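Alr4995 protein (Nostoc sp., PDB 6LRF) is a bifunctional arginine dihydrolase and ornithine cyclodeaminase, which probably converts arginine to ornithine and ornithine onward to proline. Local coordinates at residues Asp122-Arg127 and Tyr167-Cys172; Cys174-Gly179 and Thr220-Ser225. All blocks are in the same frame, centred on the assembly; numbering follows the deposited sequence.

Both contacts lie in the GME-family part of the chain, and their centres are about 12 Å apart. The second segment of interaction 1, 167-172, runs almost directly into the first segment of interaction 2, 174-179. Segment 122-127 also packs on 174-179: L125 O lies 3.3 Å from P175 CB, and R127 CG lies 3.4 Å from P175 O. Residues 174-179 are thus packed between 122-127 and 220-225. The crystal holds the unliganded enzyme. In GME enzymes the substrate site sits at the centre of a beta/alpha propeller. Interaction 1 includes the sequence HLDT, 168-171, which lies at that site in related arginine deiminases, and is probably the nearer contact. Interaction 2 joins two separate sheets by packing and one bond from A177 N to the N222 side chain.

Interaction 1. Residues Asp122-Arg127 and Tyr167-Cys172; sequences DALLDR and YHLDTC
D122 holds the start of the 3-10 turn 169-171 through its carboxylate. The backbone N of L169 donates to D122 OD1 at 3.0 Å, with an N-H...O angle of 155°, and meets the oxygen nearly head-on to its C-O bond. This is the tight part of the contact. D122 OD1 also lies 3.4 Å from H168 CA. The H168 ring comes obliquely to the carboxylate, H168 CD2 3.8 Å from D122 OD1, with the two planes 79° apart. H168 NE2 is bonded to E118, and Y167 CE2 lies over one face of the H168 ring, toward the rim. In the pentein-type beta/alpha propeller of GME enzymes, this loop leads from one set of strands, edged by 123-125, to the next, which begins at 173-175. L169 has CG anti to its own N (chi1 -175°), which brings L169 CD2 to 3.6 Å from D122 O. Packing is looser along the strand. L124 CD1 rests 3.8 Å from D170 CA and a looser 4.5 Å from L169 CG. Even the looser side is buried: one bound water donates to D122 OD2 at 2.8 Å and also to Y167 O, while S140 OG is a further partner of D122 OD2.

Interaction 2. Residues Cys174-Gly179 and Thr220-Ser225; sequences CPLANG and TVNVES
N222 reaches across to the backbone of A177, and the whole length of its side chain takes part. N222 CB lies 3.9 Å from L176 CD2. N222 CG is just as close to that methyl, and the two side chains cross obliquely. With CG anti to the backbone N (chi1 -173°), the amide extends toward 174-179. There N222 OD1 accepts from A177 N at 2.9 Å. The bond is bent, 141° at the hydrogen, and the donor is tilted 26° from the carbonyl plane. N222 OD1 also lies 3.6 Å from L176 CA. N222 ND2 turns back to its own segment: it donates to E224 O at 2.9 Å, from above that carbonyl plane, and it also bonds I226 O. A leucine in place of N222 would probably leave A177 N, E224 O and I226 O each without this partner. A177 CB packs 3.5 Å from E224 O and beside the carboxylate of E224, whose chain bends at chi2. At the buried end, C174 SG lies 3.5 Å from T220 O. Residues 174-177 and 220-224 run in nearly the same direction, but their strands stay in separate three-stranded sheets, consistent with neighbouring blades of the GME-type beta/alpha propeller.

Interaction 1. Residues Asp122-Arg127 and Tyr167-Cys172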
loop_
_atom_site.group_PDB
_atom_site.type_symbol
_atom_site.label_atom_id
_atom_site.label_comp_id
_atom_site.label_asym_id
_atom_site.label_seq_id
_atom_site.Cartn_x
_atom_site.Cartn_y
_atom_site.Cartn_z
ATOM N N ASP B 122 -0.893 -25.909 39.171
ATOM C CA ASP B 122 -0.231 -26.128 37.876
ATOM C C ASP B 122 -0.156 -27.598 37.492
ATOM O O ASP B 122 0.435 -27.942 36.465
ATOM C CB ASP B 122 1.193 -25.558 37.866
ATOM C CG ASP B 122 1.337 -24.318 36.963
ATOM O OD1 ASP B 122 0.372 -23.981 36.240
ATOM O OD2 ASP B 122 2.425 -23.694 36.960
ATOM N N ALA B 123 -0.724 -28.473 38.312
ATOM C CA ALA B 123 -0.705 -29.894 38.001
ATOM C C ALA B 123 -1.974 -30.554 38.509
ATOM O O ALA B 123 -2.215 -30.606 39.724
ATOM C CB ALA B 123 0.508 -30.554 38.588
ATOM N N LEU B 124 -2.791 -31.048 37.583
ATOM C CA LEU B 124 -4.083 -31.618 37.949
ATOM C C LEU B 124 -4.191 -33.088 37.607
ATOM O O LEU B 124 -3.874 -33.514 36.496
ATOM C CB LEU B 124 -5.202 -30.851 37.271
ATOM C CG LEU B 124 -5.311 -29.447 37.847
ATOM C CD1 LEU B 124 -6.292 -28.634 37.058
ATOM C CD2 LEU B 124 -5.763 -29.555 39.289
ATOM N N LEU B 125 -4.655 -33.862 38.575
ATOM C CA LEU B 125 -4.812 -35.297 38.393
ATOM C C LEU B 125 -6.025 -35.636 37.533
ATOM O O LEU B 125 -7.079 -35.021 37.644
ATOM C CB LEU B 125 -4.941 -35.992 39.749
ATOM C CG LEU B 125 -3.654 -36.049 40.570
ATOM C CD1 LEU B 125 -3.969 -36.340 42.046
ATOM C CD2 LEU B 125 -2.700 -37.099 40.002
ATOM N N ASP B 126 -5.852 -36.610 36.658
ATOM C CA ASP B 126 -6.984 -37.242 35.998
ATOM C C ASP B 126 -7.856 -37.842 37.110
ATOM O O ASP B 126 -7.326 -38.488 38.019
ATOM C CB ASP B 126 -6.482 -38.299 35.010
ATOM C CG ASP B 126 -7.577 -39.221 34.521
ATOM O OD1 ASP B 126 -8.355 -38.793 33.643
ATOM O OD2 ASP B 126 -7.633 -40.377 35.004
ATOM N N ARG B 127 -9.165 -37.604 37.080
ATOM C CA ARG B 127 -10.001 -37.950 38.239
ATOM C C ARG B 127 -10.150 -39.459 38.448
ATOM O O ARG B 127 -10.436 -39.922 39.559
ATOM C CB ARG B 127 -11.381 -37.303 38.135
ATOM C CG ARG B 127 -11.370 -35.784 38.267
ATOM C CD ARG B 127 -10.338 -35.268 39.267
ATOM N NE ARG B 127 -10.436 -35.915 40.576
ATOM C CZ ARG B 127 -9.570 -35.735 41.573
ATOM N NH1 ARG B 127 -8.538 -34.914 41.435
ATOM N NH2 ARG B 127 -9.735 -36.378 42.720
ATOM N N TYR B 167 -2.542 -18.185 33.698
ATOM C CA TYR B 167 -1.145 -18.374 34.063
ATOM C C TYR B 167 -0.912 -19.640 34.904
ATOM O O TYR B 167 0.220 -20.122 35.004
ATOM C CB TYR B 167 -0.639 -17.129 34.819
ATOM C CG TYR B 167 -1.344 -16.872 36.147
ATOM C CD1 TYR B 167 -2.609 -16.294 36.192
ATOM C CD2 TYR B 167 -0.745 -17.226 37.352
ATOM C CE1 TYR B 167 -3.254 -16.070 37.404
ATOM C CE2 TYR B 167 -1.382 -17.005 38.573
ATOM C CZ TYR B 167 -2.635 -16.426 38.594
ATOM O OH TYR B 167 -3.277 -16.206 39.808
ATOM N N HIS B 168 -1.981 -20.159 35.513
ATOM C CA HIS B 168 -1.950 -21.475 36.159
ATOM C C HIS B 168 -2.836 -22.438 35.386
ATOM O O HIS B 168 -3.846 -22.041 34.810
ATOM C CB HIS B 168 -2.429 -21.406 37.619
ATOM C CG HIS B 168 -1.385 -20.951 38.589
ATOM N ND1 HIS B 168 -1.702 -20.365 39.799
ATOM C CD2 HIS B 168 -0.032 -21.019 38.546
ATOM C CE1 HIS B 168 -0.589 -20.072 40.450
ATOM N NE2 HIS B 168 0.439 -20.460 39.715
ATOM N N LEU B 169 -2.462 -23.705 35.396
ATOM C CA LEU B 169 -3.222 -24.736 34.710
ATOM C C LEU B 169 -4.668 -24.813 35.182
ATOM O O LEU B 169 -5.572 -25.034 34.372
ATOM C CB LEU B 169 -2.552 -26.087 34.908
ATOM C CG LEU B 169 -3.200 -27.228 34.124
ATOM C CD1 LEU B 169 -3.199 -26.909 32.594
ATOM C CD2 LEU B 169 -2.509 -28.554 34.426
ATOM N N ASP B 170 -4.892 -24.624 36.485
ATOM C CA ASP B 170 -6.232 -24.794 37.054
ATOM C C ASP B 170 -7.175 -23.626 36.762
ATOM O O ASP B 170 -8.339 -23.654 37.162
ATOM C CB ASP B 170 -6.149 -25.044 38.578
ATOM C CG ASP B 170 -5.779 -23.799 39.392
ATOM O OD1 ASP B 170 -5.370 -22.762 38.821
ATOM O OD2 ASP B 170 -5.886 -23.872 40.648
ATOM N N THR B 171 -6.678 -22.604 36.068
ATOM C CA THR B 171 -7.543 -21.501 35.628
ATOM C C THR B 171 -8.171 -21.758 34.252
ATOM O O THR B 171 -9.038 -21.003 33.820
ATOM C CB THR B 171 -6.785 -20.162 35.552
ATOM O OG1 THR B 171 -5.751 -20.256 34.567
ATOM C CG2 THR B 171 -6.169 -19.820 36.889
ATOM N N CYS B 172 -7.743 -22.820 33.573
ATOM C CA CYS B 172 -8.188 -23.075 32.201
ATOM C C CYS B 172 -8.340 -24.554 31.904
ATOM O O CYS B 172 -8.523 -24.948 30.748
ATOM C CB CYS B 172 -7.207 -22.458 31.198
ATOM S SG CYS B 172 -5.446 -22.988 31.391
HETATM O O HOH W 1 2.527 -22.002 34.670
#

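Interaction 2. Residues Cys174-Gly179 and Thr220-Ser225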
loop_
_atom_site.group_PDB
_atom_site.type_symbol
_atom_site.label_atom_id
_atom_site.label_comp_id
_atom_site.label_asym_id
_atom_site.label_seq_id
_atom_site.Cartn_x
_atom_site.Cartn_y
_atom_site.Cartn_z
ATOM N N CYS B 174 -9.630 -28.472 33.862
ATOM C CA CYS B 174 -10.300 -29.044 35.028
ATOM C C CYS B 174 -10.841 -30.461 34.800
ATOM O O CYS B 174 -11.983 -30.642 34.342
ATOM C CB CYS B 174 -11.443 -28.125 35.480
ATOM S SG CYS B 174 -12.189 -28.617 37.103
ATOM N N PRO B 175 -10.021 -31.477 35.130
ATOM C CA PRO B 175 -10.472 -32.868 35.105
ATOM C C PRO B 175 -11.662 -33.076 36.065
ATOM O O PRO B 175 -11.646 -32.572 37.186
ATOM C CB PRO B 175 -9.234 -33.651 35.562
ATOM C CG PRO B 175 -8.067 -32.722 35.279
ATOM C CD PRO B 175 -8.609 -31.353 35.540
ATOM N N LEU B 176 -12.687 -33.782 35.604
ATOM C CA LEU B 176 -13.911 -33.989 36.387
ATOM C C LEU B 176 -14.199 -35.470 36.533
ATOM O O LEU B 176 -13.602 -36.299 35.838
ATOM C CB LEU B 176 -15.114 -33.303 35.733
ATOM C CG LEU B 176 -15.029 -31.793 35.546
ATOM C CD1 LEU B 176 -16.096 -31.335 34.564
ATOM C CD2 LEU B 176 -15.175 -31.088 36.875
ATOM N N ALA B 177 -15.124 -35.806 37.425
ATOM C CA ALA B 177 -15.498 -37.202 37.612
ATOM C C ALA B 177 -16.022 -37.790 36.306
ATOM O O ALA B 177 -16.471 -37.046 35.427
ATOM C CB ALA B 177 -16.540 -37.335 38.717
ATOM N N ASN B 178 -15.943 -39.115 36.180
ATOM C CA ASN B 178 -16.540 -39.833 35.053
ATOM C C ASN B 178 -15.877 -39.459 33.720
ATOM O O ASN B 178 -16.535 -39.390 32.682
ATOM C CB ASN B 178 -18.049 -39.554 35.011
ATOM C CG ASN B 178 -18.806 -40.542 34.165
ATOM O OD1 ASN B 178 -18.406 -41.701 34.035
ATOM N ND2 ASN B 178 -19.918 -40.093 33.584
ATOM N N GLY B 179 -14.576 -39.191 33.769
ATOM C CA GLY B 179 -13.778 -38.944 32.575
ATOM C C GLY B 179 -13.910 -37.588 31.893
ATOM O O GLY B 179 -13.263 -37.341 30.876
ATOM N N THR B 220 -12.860 -24.715 39.071
ATOM C CA THR B 220 -14.030 -25.342 39.646
ATOM C C THR B 220 -13.657 -26.464 40.599
ATOM O O THR B 220 -12.769 -27.276 40.299
ATOM C CB THR B 220 -14.923 -25.906 38.535
ATOM O OG1 THR B 220 -15.691 -24.840 37.970
ATOM C CG2 THR B 220 -15.856 -26.987 39.065
ATOM N N VAL B 221 -14.327 -26.501 41.751
ATOM C CA VAL B 221 -14.182 -27.606 42.690
ATOM C C VAL B 221 -15.176 -28.704 42.336
ATOM O O VAL B 221 -16.365 -28.447 42.146
ATOM C CB VAL B 221 -14.384 -27.138 44.136
ATOM C CG1 VAL B 221 -14.198 -28.294 45.100
ATOM C CG2 VAL B 221 -13.397 -26.028 44.456
ATOM N N ASN B 222 -14.671 -29.926 42.212
ATOM C CA ASN B 222 -15.487 -31.075 41.865
ATOM C C ASN B 222 -15.591 -32.003 43.059
ATOM O O ASN B 222 -14.575 -32.513 43.537
ATOM C CB ASN B 222 -14.892 -31.816 40.660
ATOM C CG ASN B 222 -15.787 -32.940 40.146
ATOM O OD1 ASN B 222 -15.297 -33.972 39.670
ATOM N ND2 ASN B 222 -17.103 -32.740 40.230
ATOM N N VAL B 223 -16.810 -32.193 43.558
ATOM C CA VAL B 223 -17.069 -33.197 44.584
ATOM C C VAL B 223 -18.067 -34.215 44.023
ATOM O O VAL B 223 -19.276 -33.975 44.005
ATOM C CB VAL B 223 -17.600 -32.565 45.880
ATOM C CG1 VAL B 223 -17.281 -33.463 47.067
ATOM C CG2 VAL B 223 -16.967 -31.200 46.095
ATOM N N GLU B 224 -17.533 -35.344 43.563
ATOM C CA GLU B 224 -18.240 -36.320 42.716
ATOM C C GLU B 224 -19.097 -35.643 41.647
ATOM O O GLU B 224 -18.578 -35.234 40.611
ATOM C CB GLU B 224 -19.097 -37.278 43.560
ATOM C CG GLU B 224 -19.903 -38.358 42.760
ATOM C CD GLU B 224 -19.221 -38.850 41.464
ATOM O OE1 GLU B 224 -18.035 -39.257 41.520
ATOM O OE2 GLU B 224 -19.879 -38.859 40.390
ATOM N N SER B 225 -20.399 -35.514 41.887
ATOM C CA SER B 225 -21.279 -34.974 40.858
ATOM C C SER B 225 -21.590 -33.512 41.087
ATOM O O SER B 225 -22.337 -32.910 40.326
ATOM C CB SER B 225 -22.567 -35.791 40.774
ATOM O OG SER B 225 -22.313 -37.003 40.082
#